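Local coordinates for protein transcriptional regulator, TetR family (Agrobacterium tumefaciens, PDB 3C2B) that probably binds DNA at regulatory sites as a TetR-type transcriptional regulator, with a predicted helix-turn-helix motif joined to an all-helical C-terminal domain, at residues R26-G31 and S109-R114; E94-D99 and R141-L146; V103-V108 and V178-G183. All coordinates share one frame; numbering follows the deposited sequence.

Contact 1. Residues R26-G31 and S109-R114; sequences RLLVEG and SLALNR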
ATOM      1  N   ARG A  26      -6.617 -21.876   1.327  1.00 61.37           N
ATOM      2  CA  ARG A  26      -7.792 -21.889   0.453  1.00 61.69           C
ATOM      3  C   ARG A  26      -8.990 -21.135   1.056  1.00 61.23           C
ATOM      4  O   ARG A  26      -9.572 -20.279   0.387  1.00 60.53           O
ATOM      5  CB  ARG A  26      -8.179 -23.334   0.100  1.00 62.06           C
ATOM      6  CG  ARG A  26      -9.577 -23.513  -0.511  1.00 64.46           C
ATOM      7  CD  ARG A  26      -9.662 -24.766  -1.395  1.00 68.03           C
ATOM      8  NE  ARG A  26      -8.921 -24.579  -2.656  1.00 71.09           N
ATOM      9  CZ  ARG A  26      -8.703 -25.525  -3.576  1.00 72.68           C
ATOM     10  NH1 ARG A  26      -9.164 -26.767  -3.415  1.00 73.31           N
ATOM     11  NH2 ARG A  26      -8.011 -25.223  -4.669  1.00 72.91           N
ATOM     12  N   LEU A  27      -9.357 -21.462   2.299  1.00 60.78           N
ATOM     13  CA  LEU A  27     -10.500 -20.807   2.969  1.00 61.04           C
ATOM     14  C   LEU A  27     -10.297 -19.305   3.023  1.00 60.16           C
ATOM     15  O   LEU A  27     -11.222 -18.521   2.812  1.00 60.38           O
ATOM     16  CB  LEU A  27     -10.689 -21.328   4.399  1.00 60.64           C
ATOM     17  CG  LEU A  27     -11.460 -22.632   4.631  1.00 63.40           C
ATOM     18  CD1 LEU A  27     -11.301 -23.061   6.090  1.00 63.60           C
ATOM     19  CD2 LEU A  27     -12.951 -22.507   4.263  1.00 63.22           C
ATOM     20  N   LEU A  28      -9.060 -18.918   3.293  1.00 59.68           N
ATOM     21  CA  LEU A  28      -8.687 -17.533   3.478  1.00 58.87           C
ATOM     22  C   LEU A  28      -8.839 -16.695   2.188  1.00 58.31           C
ATOM     23  O   LEU A  28      -9.396 -15.596   2.221  1.00 57.57           O
ATOM     24  CB  LEU A  28      -7.245 -17.499   4.007  1.00 59.75           C
ATOM     25  CG  LEU A  28      -6.705 -16.481   5.037  1.00 57.53           C
ATOM     26  CD1 LEU A  28      -5.580 -15.727   4.454  1.00 58.34           C
ATOM     27  CD2 LEU A  28      -7.751 -15.590   5.697  1.00 56.39           C
ATOM     28  N   VAL A  29      -8.341 -17.219   1.069  1.00 57.35           N
ATOM     29  CA  VAL A  29      -8.483 -16.564  -0.240  1.00 56.89           C
ATOM     30  C   VAL A  29      -9.975 -16.401  -0.580  1.00 56.76           C
ATOM     31  O   VAL A  29     -10.426 -15.348  -1.027  1.00 56.48           O
ATOM     32  CB  VAL A  29      -7.752 -17.361  -1.361  1.00 56.90           C
ATOM     33  CG1 VAL A  29      -8.010 -16.748  -2.766  1.00 53.11           C
ATOM     34  CG2 VAL A  29      -6.234 -17.487  -1.055  1.00 57.13           C
ATOM     35  N   GLU A  30     -10.731 -17.461  -0.345  1.00 56.83           N
ATOM     36  CA  GLU A  30     -12.141 -17.521  -0.762  1.00 57.10           C
ATOM     37  C   GLU A  30     -13.115 -16.657   0.080  1.00 56.71           C
ATOM     38  O   GLU A  30     -13.968 -15.947  -0.470  1.00 55.68           O
ATOM     39  CB  GLU A  30     -12.572 -18.985  -0.851  1.00 56.99           C
ATOM     40  CG  GLU A  30     -11.752 -19.696  -1.933  1.00 59.26           C
ATOM     41  CD  GLU A  30     -12.089 -21.154  -2.128  1.00 61.37           C
ATOM     42  OE1 GLU A  30     -12.936 -21.701  -1.389  1.00 62.11           O
ATOM     43  OE2 GLU A  30     -11.492 -21.764  -3.040  1.00 63.35           O
ATOM     44  N   GLY A  31     -12.962 -16.694   1.402  1.00 56.63           N
ATOM     45  CA  GLY A  31     -13.845 -15.954   2.284  1.00 57.08           C
ATOM     46  C   GLY A  31     -13.213 -14.959   3.246  1.00 57.58           C
ATOM     47  O   GLY A  31     -13.907 -14.417   4.091  1.00 58.07           O
ATOM     48  N   SER A 109      -0.890 -14.374  -1.300  1.00 44.14           N
ATOM     49  CA  SER A 109      -0.134 -13.282  -0.702  1.00 44.08           C
ATOM     50  C   SER A 109      -1.121 -12.191  -0.267  1.00 43.65           C
ATOM     51  O   SER A 109      -1.040 -11.697   0.886  1.00 44.10           O
ATOM     52  CB  SER A 109       0.960 -12.737  -1.649  1.00 44.03           C
ATOM     53  OG  SER A 109       1.428 -11.448  -1.218  1.00 43.60           O
ATOM     54  N   LEU A 110      -2.062 -11.835  -1.144  1.00 41.76           N
ATOM     55  CA  LEU A 110      -3.063 -10.815  -0.760  1.00 42.06           C
ATOM     56  C   LEU A 110      -3.853 -11.230   0.465  1.00 41.75           C
ATOM     57  O   LEU A 110      -4.064 -10.427   1.365  1.00 41.93           O
ATOM     58  CB  LEU A 110      -4.024 -10.495  -1.902  1.00 41.71           C
ATOM     59  CG  LEU A 110      -3.414  -9.698  -3.052  1.00 40.06           C
ATOM     60  CD1 LEU A 110      -4.338  -9.832  -4.282  1.00 42.17           C
ATOM     61  CD2 LEU A 110      -3.143  -8.225  -2.700  1.00 39.61           C
ATOM     62  N   ALA A 111      -4.283 -12.493   0.491  1.00 41.62           N
ATOM     63  CA  ALA A 111      -5.127 -13.021   1.560  1.00 42.05           C
ATOM     64  C   ALA A 111      -4.341 -13.080   2.881  1.00 42.14           C
ATOM     65  O   ALA A 111      -4.874 -12.704   3.929  1.00 42.89           O
ATOM     66  CB  ALA A 111      -5.618 -14.383   1.189  1.00 40.56           C
ATOM     67  N   LEU A 112      -3.064 -13.461   2.842  1.00 40.63           N
ATOM     68  CA  LEU A 112      -2.291 -13.465   4.086  1.00 41.54           C
ATOM     69  C   LEU A 112      -2.029 -12.047   4.627  1.00 41.27           C
ATOM     70  O   LEU A 112      -2.160 -11.785   5.835  1.00 40.68           O
ATOM     71  CB  LEU A 112      -0.990 -14.256   3.915  1.00 41.74           C
ATOM     72  CG  LEU A 112      -1.342 -15.735   3.745  1.00 44.33           C
ATOM     73  CD1 LEU A 112      -0.162 -16.466   3.094  1.00 43.26           C
ATOM     74  CD2 LEU A 112      -1.809 -16.419   5.075  1.00 44.00           C
ATOM     75  N   ASN A 113      -1.680 -11.144   3.716  1.00 41.20           N
ATOM     76  CA  ASN A 113      -1.565  -9.725   4.052  1.00 42.46           C
ATOM     77  C   ASN A 113      -2.843  -9.134   4.612  1.00 42.32           C
ATOM     78  O   ASN A 113      -2.792  -8.482   5.660  1.00 43.73           O
ATOM     79  CB  ASN A 113      -1.019  -8.908   2.869  1.00 41.91           C
ATOM     80  CG  ASN A 113       0.495  -8.997   2.789  1.00 43.32           C
ATOM     81  OD1 ASN A 113       1.181  -8.356   3.565  1.00 45.83           O
ATOM     82  ND2 ASN A 113       1.012  -9.838   1.894  1.00 40.54           N
ATOM     83  N   ARG A 114      -3.982  -9.390   3.967  1.00 41.74           N
ATOM     84  CA  ARG A 114      -5.278  -9.013   4.527  1.00 42.21           C
ATOM     85  C   ARG A 114      -5.451  -9.565   5.930  1.00 42.24           C
ATOM     86  O   ARG A 114      -5.895  -8.859   6.825  1.00 42.89           O
ATOM     87  CB  ARG A 114      -6.427  -9.545   3.676  1.00 42.97           C
ATOM     88  CG  ARG A 114      -6.550  -8.862   2.334  1.00 43.62           C
ATOM     89  CD  ARG A 114      -7.641  -9.494   1.473  1.00 41.87           C
ATOM     90  NE  ARG A 114      -7.668  -8.823   0.170  1.00 44.09           N
ATOM     91  CZ  ARG A 114      -7.642  -9.485  -0.982  1.00 42.63           C
ATOM     92  NH1 ARG A 114      -7.655 -10.828  -0.993  1.00 43.58           N
ATOM     93  NH2 ARG A 114      -7.625  -8.819  -2.111  1.00 40.62           N
TER
HETATM   94  O   HOH W   1      -8.643 -12.978   1.431  1.00 40.13           O
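Leu-28 and Val-29 close around the methyl group of Ala-111, the point where helices 15-31 and 107-120 come together. The side chain of Leu-28 leaves its helix with CB directed at the other segment, and CG carries the branch CD1 onward to do the touching. Leu-28 CD1 lies 3.5 Å from Ala-111 CB and 3.1 Å from Ala-111 O, and it also reaches Leu-112, whose CD2 is 3.9 Å away. That approach to the carbonyl oxygen is very short for a methyl carbon. Both torsions of Leu-28 (chi1 -144°, chi2 -121°) lie far from staggered values, so the exact place of CD1 is somewhat doubtful. Val-29 meets the same alanine methyl with its backbone and one branch: Val-29 CA and CG2 each stand 3.9 Å from Ala-111 CB. No direct hydrogen bond links the segments. A water donates to Leu-28 O at 2.8 Å and makes a weak bond with Arg-114 NH1. The small alanine suits a close crossing, with the local axes 8.8 Å apart and nearly perpendicular at 84°. Leu-28 also packs on Met-66 of helix 59-71 and on Leu-115, while Val-29 packs on Arg-122 of the second subunit. The crossing thus sets a helix of the TetR-type N-terminal region, which also carries the predicted helix-turn-helix, against the C-terminal helices.

Contact 2. Residues E94-D99 and R141-L146; sequences EVFAHD and RRARGL
Phe-96 projects its ring from helix 86-104 onto helix 137-152, where Ala-143, Arg-142 and Leu-146 receive it. The closest approach is between Phe-96 CZ and Ala-143 CB, at 3.4 Å; CE1 is almost as near to the same methyl, so the far end of the ring presses on the alanine. Nearer the ring's root, Phe-96 CD1 lies 3.8 Å from Arg-142 CD, and Phe-96 CB lies 3.9 Å from Leu-146 CD2. All three neighbours approach the ring obliquely. With CG anti to the backbone N (chi1 174°), the ring extends across the gap between the helices. The methylene chain of Arg-142 runs past the ring in the opposite direction and bends at chi2 and chi3. Its guanidinium plane is turned 62° from the ring, so the two groups do not lie flat on each other.

The next shell borders the guanidinium group. Leu-146 CD1 sits 3.8 Å above one face of the Arg-142 guanidinium, toward the rim. A water accepts from Arg-142 NH2 at 3.1 Å and donates to Asp-99 OD2 at 2.8 Å, bridging opposite charges that do not touch. Further out, Tyr-165 and Ile-172 of helix 161-173 pack on Phe-96, and Tyr-165 also touches Ala-143. Phe-77, from a loop, touches both Asp-99 and Arg-142. The local axes run nearly antiparallel, 163° apart in direction, and stay 10.9 Å from each other, a spacing that the phenyl group bridges. Cohesion inside this part of the C-terminal helical domain is therefore chiefly apolar, with the arginine serving twice: its aliphatic chain packs on the ring, while its NH2 donates to the water that leads to Asp-99, whose carboxylate probably favours the positive charge.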
ATOM      1  N   GLU A  94      13.705  -4.616 -15.321  1.00 40.55           N
ATOM      2  CA  GLU A  94      12.327  -4.784 -15.768  1.00 42.44           C
ATOM      3  C   GLU A  94      11.729  -6.119 -15.296  1.00 41.50           C
ATOM      4  O   GLU A  94      10.576  -6.159 -14.883  1.00 41.96           O
ATOM      5  CB  GLU A  94      12.210  -4.692 -17.292  1.00 42.30           C
ATOM      6  CG  GLU A  94      12.518  -3.290 -17.840  1.00 48.14           C
ATOM      7  CD  GLU A  94      12.206  -3.160 -19.337  1.00 47.87           C
ATOM      8  OE1 GLU A  94      11.203  -3.739 -19.821  1.00 53.77           O
ATOM      9  OE2 GLU A  94      12.969  -2.472 -20.030  1.00 54.96           O
ATOM     10  N   VAL A  95      12.495  -7.211 -15.422  1.00 40.23           N
ATOM     11  CA  VAL A  95      12.003  -8.524 -15.007  1.00 40.12           C
ATOM     12  C   VAL A  95      11.696  -8.505 -13.496  1.00 39.65           C
ATOM     13  O   VAL A  95      10.650  -8.969 -13.059  1.00 37.75           O
ATOM     14  CB  VAL A  95      12.959  -9.675 -15.429  1.00 39.40           C
ATOM     15  CG1 VAL A  95      12.506 -11.028 -14.826  1.00 37.71           C
ATOM     16  CG2 VAL A  95      13.076  -9.757 -16.976  1.00 38.00           C
ATOM     17  N   PHE A  96      12.607  -7.908 -12.729  1.00 39.54           N
ATOM     18  CA  PHE A  96      12.347  -7.714 -11.335  1.00 39.17           C
ATOM     19  C   PHE A  96      10.985  -6.983 -11.077  1.00 38.83           C
ATOM     20  O   PHE A  96      10.123  -7.460 -10.319  1.00 37.16           O
ATOM     21  CB  PHE A  96      13.482  -6.937 -10.664  1.00 39.21           C
ATOM     22  CG  PHE A  96      13.157  -6.609  -9.268  1.00 39.02           C
ATOM     23  CD1 PHE A  96      13.374  -7.566  -8.257  1.00 37.15           C
ATOM     24  CD2 PHE A  96      12.533  -5.389  -8.951  1.00 38.71           C
ATOM     25  CE1 PHE A  96      13.008  -7.311  -6.931  1.00 37.09           C
ATOM     26  CE2 PHE A  96      12.145  -5.119  -7.602  1.00 38.05           C
ATOM     27  CZ  PHE A  96      12.379  -6.102  -6.597  1.00 36.42           C
ATOM     28  N   ALA A  97      10.812  -5.815 -11.688  1.00 38.67           N
ATOM     29  CA  ALA A  97       9.605  -5.001 -11.413  1.00 37.77           C
ATOM     30  C   ALA A  97       8.321  -5.789 -11.683  1.00 37.43           C
ATOM     31  O   ALA A  97       7.385  -5.747 -10.888  1.00 37.83           O
ATOM     32  CB  ALA A  97       9.655  -3.715 -12.220  1.00 38.45           C
ATOM     33  N   HIS A  98       8.300  -6.526 -12.796  1.00 35.93           N
ATOM     34  CA  HIS A  98       7.156  -7.331 -13.204  1.00 36.00           C
ATOM     35  C   HIS A  98       6.931  -8.501 -12.220  1.00 36.86           C
ATOM     36  O   HIS A  98       5.793  -8.757 -11.801  1.00 37.55           O
ATOM     37  CB  HIS A  98       7.437  -7.830 -14.655  1.00 34.12           C
ATOM     38  CG  HIS A  98       6.245  -8.382 -15.388  1.00 31.89           C
ATOM     39  ND1 HIS A  98       6.216  -8.479 -16.772  1.00 33.56           N
ATOM     40  CD2 HIS A  98       5.072  -8.918 -14.952  1.00 30.74           C
ATOM     41  CE1 HIS A  98       5.077  -9.046 -17.151  1.00 28.63           C
ATOM     42  NE2 HIS A  98       4.361  -9.301 -16.068  1.00 32.36           N
ATOM     43  N   ASP A  99       8.018  -9.215 -11.865  1.00 37.08           N
ATOM     44  CA  ASP A  99       7.987 -10.208 -10.778  1.00 37.67           C
ATOM     45  C   ASP A  99       7.427  -9.622  -9.449  1.00 37.29           C
ATOM     46  O   ASP A  99       6.614 -10.243  -8.797  1.00 38.29           O
ATOM     47  CB  ASP A  99       9.392 -10.744 -10.509  1.00 37.07           C
ATOM     48  CG  ASP A  99       9.925 -11.606 -11.624  1.00 39.96           C
ATOM     49  OD1 ASP A  99       9.164 -12.007 -12.535  1.00 41.02           O
ATOM     50  OD2 ASP A  99      11.137 -11.918 -11.577  1.00 41.24           O
ATOM     51  N   ARG A 141      16.217  -9.095  -1.352  1.00 51.62           N
ATOM     52  CA  ARG A 141      17.620  -9.472  -1.585  1.00 51.68           C
ATOM     53  C   ARG A 141      17.912  -9.454  -3.090  1.00 51.12           C
ATOM     54  O   ARG A 141      18.982  -9.024  -3.501  1.00 50.33           O
ATOM     55  CB  ARG A 141      17.976 -10.829  -0.955  1.00 51.67           C
ATOM     56  CG  ARG A 141      19.424 -10.873  -0.431  1.00 53.72           C
ATOM     57  CD  ARG A 141      19.851 -12.243   0.082  1.00 53.42           C
ATOM     58  NE  ARG A 141      21.097 -12.163   0.851  1.00 54.93           N
ATOM     59  CZ  ARG A 141      21.160 -11.989   2.179  1.00 55.75           C
ATOM     60  NH1 ARG A 141      20.049 -11.851   2.904  1.00 56.81           N
ATOM     61  NH2 ARG A 141      22.341 -11.938   2.791  1.00 56.05           N
ATOM     62  N   ARG A 142      16.944  -9.902  -3.899  1.00 50.08           N
ATOM     63  CA  ARG A 142      17.030  -9.791  -5.354  1.00 50.05           C
ATOM     64  C   ARG A 142      17.326  -8.329  -5.750  1.00 49.34           C
ATOM     65  O   ARG A 142      18.321  -8.053  -6.398  1.00 49.49           O
ATOM     66  CB  ARG A 142      15.720 -10.248  -5.999  1.00 50.15           C
ATOM     67  CG  ARG A 142      15.834 -10.851  -7.375  1.00 53.03           C
ATOM     68  CD  ARG A 142      16.401  -9.872  -8.374  1.00 56.58           C
ATOM     69  NE  ARG A 142      17.559 -10.431  -9.087  1.00 56.12           N
ATOM     70  CZ  ARG A 142      17.540 -10.938 -10.317  1.00 55.97           C
ATOM     71  NH1 ARG A 142      18.655 -11.411 -10.859  1.00 54.21           N
ATOM     72  NH2 ARG A 142      16.411 -10.988 -10.999  1.00 58.50           N
ATOM     73  N   ALA A 143      16.486  -7.413  -5.292  1.00 48.18           N
ATOM     74  CA  ALA A 143      16.530  -6.036  -5.687  1.00 48.75           C
ATOM     75  C   ALA A 143      17.847  -5.365  -5.302  1.00 48.77           C
ATOM     76  O   ALA A 143      18.449  -4.694  -6.139  1.00 47.84           O
ATOM     77  CB  ALA A 143      15.325  -5.283  -5.117  1.00 47.43           C
ATOM     78  N   ARG A 144      18.305  -5.606  -4.067  1.00 48.68           N
ATOM     79  CA  ARG A 144      19.569  -5.046  -3.568  1.00 49.40           C
ATOM     80  C   ARG A 144      20.747  -5.619  -4.329  1.00 48.44           C
ATOM     81  O   ARG A 144      21.686  -4.891  -4.639  1.00 48.09           O
ATOM     82  CB  ARG A 144      19.781  -5.346  -2.080  1.00 49.23           C
ATOM     83  CG  ARG A 144      18.686  -4.878  -1.157  1.00 51.60           C
ATOM     84  CD  ARG A 144      19.162  -5.098   0.292  1.00 55.14           C
ATOM     85  NE  ARG A 144      18.182  -5.837   1.084  1.00 58.53           N
ATOM     86  CZ  ARG A 144      17.151  -5.295   1.736  1.00 58.31           C
ATOM     87  NH1 ARG A 144      16.917  -3.982   1.722  1.00 58.77           N
ATOM     88  NH2 ARG A 144      16.341  -6.090   2.405  1.00 59.50           N
ATOM     89  N   GLY A 145      20.694  -6.926  -4.589  1.00 47.71           N
ATOM     90  CA  GLY A 145      21.706  -7.617  -5.412  1.00 47.89           C
ATOM     91  C   GLY A 145      21.870  -6.971  -6.783  1.00 47.73           C
ATOM     92  O   GLY A 145      22.970  -6.650  -7.213  1.00 47.71           O
ATOM     93  N   LEU A 146      20.753  -6.742  -7.445  1.00 47.85           N
ATOM     94  CA  LEU A 146      20.679  -6.024  -8.720  1.00 48.28           C
ATOM     95  C   LEU A 146      21.191  -4.575  -8.670  1.00 48.49           C
ATOM     96  O   LEU A 146      21.933  -4.137  -9.530  1.00 49.07           O
ATOM     97  CB  LEU A 146      19.222  -6.007  -9.138  1.00 47.86           C
ATOM     98  CG  LEU A 146      18.847  -6.397 -10.545  1.00 49.90           C
ATOM     99  CD1 LEU A 146      19.739  -7.505 -11.069  1.00 48.51           C
ATOM    100  CD2 LEU A 146      17.354  -6.802 -10.570  1.00 46.94           C
TER
HETATM  101  O   HOH W   2      13.446 -11.147 -10.297  1.00 45.24           O

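Contact 3. Residues V103-V108 and V178-G183; sequences VLAGDV and VRMLLG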
ATOM      1  N   VAL A 103       4.103 -10.949  -7.716  1.00 41.59           N
ATOM      2  CA  VAL A 103       4.105 -11.470  -6.322  1.00 41.75           C
ATOM      3  C   VAL A 103       3.023 -10.698  -5.499  1.00 41.24           C
ATOM      4  O   VAL A 103       2.215 -11.295  -4.787  1.00 41.64           O
ATOM      5  CB  VAL A 103       5.508 -11.314  -5.664  1.00 41.77           C
ATOM      6  CG1 VAL A 103       5.424 -11.262  -4.136  1.00 45.08           C
ATOM      7  CG2 VAL A 103       6.507 -12.431  -6.107  1.00 44.96           C
ATOM      8  N   LEU A 104       2.993  -9.375  -5.574  1.00 40.64           N
ATOM      9  CA  LEU A 104       1.967  -8.653  -4.767  1.00 41.31           C
ATOM     10  C   LEU A 104       0.526  -9.002  -5.118  1.00 42.28           C
ATOM     11  O   LEU A 104      -0.340  -9.075  -4.229  1.00 43.10           O
ATOM     12  CB  LEU A 104       2.166  -7.149  -4.852  1.00 40.32           C
ATOM     13  CG  LEU A 104       3.573  -6.720  -4.366  1.00 39.65           C
ATOM     14  CD1 LEU A 104       3.851  -5.202  -4.639  1.00 33.61           C
ATOM     15  CD2 LEU A 104       3.812  -7.137  -2.852  1.00 36.24           C
ATOM     16  N   ALA A 105       0.277  -9.211  -6.417  1.00 43.34           N
ATOM     17  CA  ALA A 105      -1.044  -9.507  -6.978  1.00 42.72           C
ATOM     18  C   ALA A 105      -1.493 -10.955  -6.733  1.00 43.96           C
ATOM     19  O   ALA A 105      -2.615 -11.306  -7.072  1.00 45.52           O
ATOM     20  CB  ALA A 105      -1.040  -9.202  -8.482  1.00 42.62           C
ATOM     21  N   GLY A 106      -0.618 -11.796  -6.184  1.00 43.41           N
ATOM     22  CA  GLY A 106      -0.942 -13.216  -5.901  1.00 44.90           C
ATOM     23  C   GLY A 106      -2.059 -13.372  -4.868  1.00 44.77           C
ATOM     24  O   GLY A 106      -2.122 -12.598  -3.883  1.00 44.36           O
ATOM     25  N   ASP A 107      -2.970 -14.323  -5.115  1.00 44.92           N
ATOM     26  CA  ASP A 107      -4.179 -14.422  -4.299  1.00 45.87           C
ATOM     27  C   ASP A 107      -3.864 -14.779  -2.842  1.00 45.31           C
ATOM     28  O   ASP A 107      -4.413 -14.180  -1.899  1.00 44.60           O
ATOM     29  CB  ASP A 107      -5.263 -15.357  -4.917  1.00 46.25           C
ATOM     30  CG  ASP A 107      -4.758 -16.732  -5.254  1.00 49.82           C
ATOM     31  OD1 ASP A 107      -3.606 -17.099  -4.899  1.00 54.07           O
ATOM     32  OD2 ASP A 107      -5.546 -17.483  -5.878  1.00 53.00           O
ATOM     33  N   VAL A 108      -2.927 -15.702  -2.674  1.00 44.43           N
ATOM     34  CA  VAL A 108      -2.547 -16.168  -1.334  1.00 44.85           C
ATOM     35  C   VAL A 108      -1.813 -15.031  -0.594  1.00 44.97           C
ATOM     36  O   VAL A 108      -2.049 -14.799   0.601  1.00 44.80           O
ATOM     37  CB  VAL A 108      -1.650 -17.427  -1.382  1.00 44.59           C
ATOM     38  CG1 VAL A 108      -1.320 -17.908   0.041  1.00 44.23           C
ATOM     39  CG2 VAL A 108      -2.313 -18.543  -2.201  1.00 45.05           C
ATOM     40  N   VAL A 178      -1.975  -1.653  -1.709  1.00 37.39           N
ATOM     41  CA  VAL A 178      -3.164  -1.186  -0.960  1.00 38.51           C
ATOM     42  C   VAL A 178      -4.498  -1.329  -1.770  1.00 38.96           C
ATOM     43  O   VAL A 178      -5.431  -1.984  -1.300  1.00 39.80           O
ATOM     44  CB  VAL A 178      -2.963   0.242  -0.294  1.00 38.78           C
ATOM     45  CG1 VAL A 178      -4.200   0.683   0.455  1.00 40.25           C
ATOM     46  CG2 VAL A 178      -1.810   0.230   0.684  1.00 38.93           C
ATOM     47  N   ARG A 179      -4.578  -0.807  -2.997  1.00 37.60           N
ATOM     48  CA  ARG A 179      -5.804  -1.019  -3.785  1.00 38.67           C
ATOM     49  C   ARG A 179      -6.235  -2.487  -3.941  1.00 37.14           C
ATOM     50  O   ARG A 179      -7.425  -2.797  -3.842  1.00 36.83           O
ATOM     51  CB  ARG A 179      -5.714  -0.318  -5.150  1.00 37.76           C
ATOM     52  CG  ARG A 179      -5.393   1.208  -4.979  1.00 41.16           C
ATOM     53  CD  ARG A 179      -5.447   2.015  -6.276  1.00 41.81           C
ATOM     54  NE  ARG A 179      -6.793   2.055  -6.836  1.00 53.22           N
ATOM     55  CZ  ARG A 179      -7.791   2.851  -6.422  1.00 57.41           C
ATOM     56  NH1 ARG A 179      -8.986   2.756  -7.020  1.00 58.25           N
ATOM     57  NH2 ARG A 179      -7.620   3.716  -5.405  1.00 58.69           N
HETATM   58  N   MSE A 180      -5.267  -3.375  -4.196  1.00 37.02           N
HETATM   59  CA  MSE A 180      -5.557  -4.787  -4.429  1.00 36.08           C
HETATM   60  C   MSE A 180      -6.019  -5.447  -3.147  1.00 37.28           C
HETATM   61  O   MSE A 180      -6.954  -6.251  -3.148  1.00 38.50           O
HETATM   62  CB  MSE A 180      -4.355  -5.516  -5.046  1.00 36.25           C
HETATM   63  CG  MSE A 180      -4.056  -5.102  -6.508  1.00 32.70           C
HETATM   64 SE   MSE A 180      -2.745  -6.223  -7.420  0.60 32.81          SE
HETATM   65  CE  MSE A 180      -1.251  -5.932  -6.266  1.00 29.10           C
ATOM     66  N   LEU A 181      -5.403  -5.041  -2.054  1.00 37.35           N
ATOM     67  CA  LEU A 181      -5.733  -5.515  -0.728  1.00 38.37           C
ATOM     68  C   LEU A 181      -7.142  -5.171  -0.343  1.00 39.16           C
ATOM     69  O   LEU A 181      -7.804  -5.927   0.348  1.00 39.42           O
ATOM     70  CB  LEU A 181      -4.753  -4.932   0.291  1.00 37.24           C
ATOM     71  CG  LEU A 181      -3.350  -5.560   0.277  1.00 38.19           C
ATOM     72  CD1 LEU A 181      -2.412  -4.811   1.249  1.00 35.82           C
ATOM     73  CD2 LEU A 181      -3.402  -7.003   0.627  1.00 39.81           C
ATOM     74  N   LEU A 182      -7.591  -4.010  -0.806  1.00 41.72           N
ATOM     75  CA  LEU A 182      -8.956  -3.527  -0.612  1.00 43.72           C
ATOM     76  C   LEU A 182      -9.885  -4.267  -1.569  1.00 45.29           C
ATOM     77  O   LEU A 182     -11.090  -4.184  -1.435  1.00 45.66           O
ATOM     78  CB  LEU A 182      -9.038  -1.998  -0.828  1.00 42.31           C
ATOM     79  CG  LEU A 182      -8.418  -1.077   0.245  1.00 42.29           C
ATOM     80  CD1 LEU A 182      -8.163   0.328  -0.329  1.00 38.80           C
ATOM     81  CD2 LEU A 182      -9.296  -0.935   1.534  1.00 40.27           C
ATOM     82  N   GLY A 183      -9.331  -4.973  -2.556  1.00 48.57           N
ATOM     83  CA  GLY A 183     -10.212  -5.828  -3.371  1.00 48.91           C
ATOM     84  C   GLY A 183     -10.226  -5.426  -4.822  1.00 50.48           C
ATOM     85  O   GLY A 183     -10.909  -6.030  -5.603  1.00 49.56           O
TER
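Met-180 O is gripped by two donors, Gly-183 N at 2.8 Å and NH2 of Arg-114 from helix 107-120, while the side chain of the same residue, modelled as selenomethionine, packs on Leu-104 and Ala-105. Arg-114 NE reaches the next carbonyl, Leu-181 O, so one guanidinium group ties together two carbonyls at the C-terminal end of helix 176-181. Gly-183 closes that helix in a Schellman motif, and its positive phi of 118° is one that glycine readily adopts.

The side chain of Met-180 points toward the turn that separates helices 86-104 and 107-120. Met-180 SE lies 3.6 Å from Ala-105 CB, beside the methyl. A bend at chi3 (-60°) then brings Met-180 CE alongside the backbone, 3.6 Å from Ala-105 N. Leu-104 CB is 3.9 Å from Met-180 CE. Selenium and methyl thus lie along one side of Ala-105, touching its side chain and its main chain. Just beyond, Gly-106 takes the N-cap position of helix 107-120.

Leu-104 is backed by Tyr-169 and Val-173 of helix 161-173, and Met-180 also packs on Leu-110. Other parts of 178-183 face the dimer partner: Leu-181 and Leu-182 both pack on Ile-117 of the second subunit. No hydrogen bond passes directly between 103-108 and 178-183. A flexible, polarisable side chain makes the contact by dispersion and shape, while the polar grip from outside the two segments comes from Arg-114, whose positive charge would be expected to suit the carbonyl end of a helix.

In the fold
All three contacts bury most of the residues that touch, and none has a direct hydrogen bond between its own segments. Contacts 2 and 3 both belong to the C-terminal region, whereas contact 1 joins it to the N-terminal one. Contact 2 differs in being untouched by the second subunit; its centre is about 25 Å from that of contact 1, across the middle of the chain. Contacts 1 and 3, about 9 Å apart between centres, share helix 107-120, border the second subunit and are tied by Arg-114. Helix 86-104 leads from contact 2 into contact 3. Aromatic packing marks contact 2, leucine and valine branches round an alanine the crossing, and a selenomethionine the turn between helices.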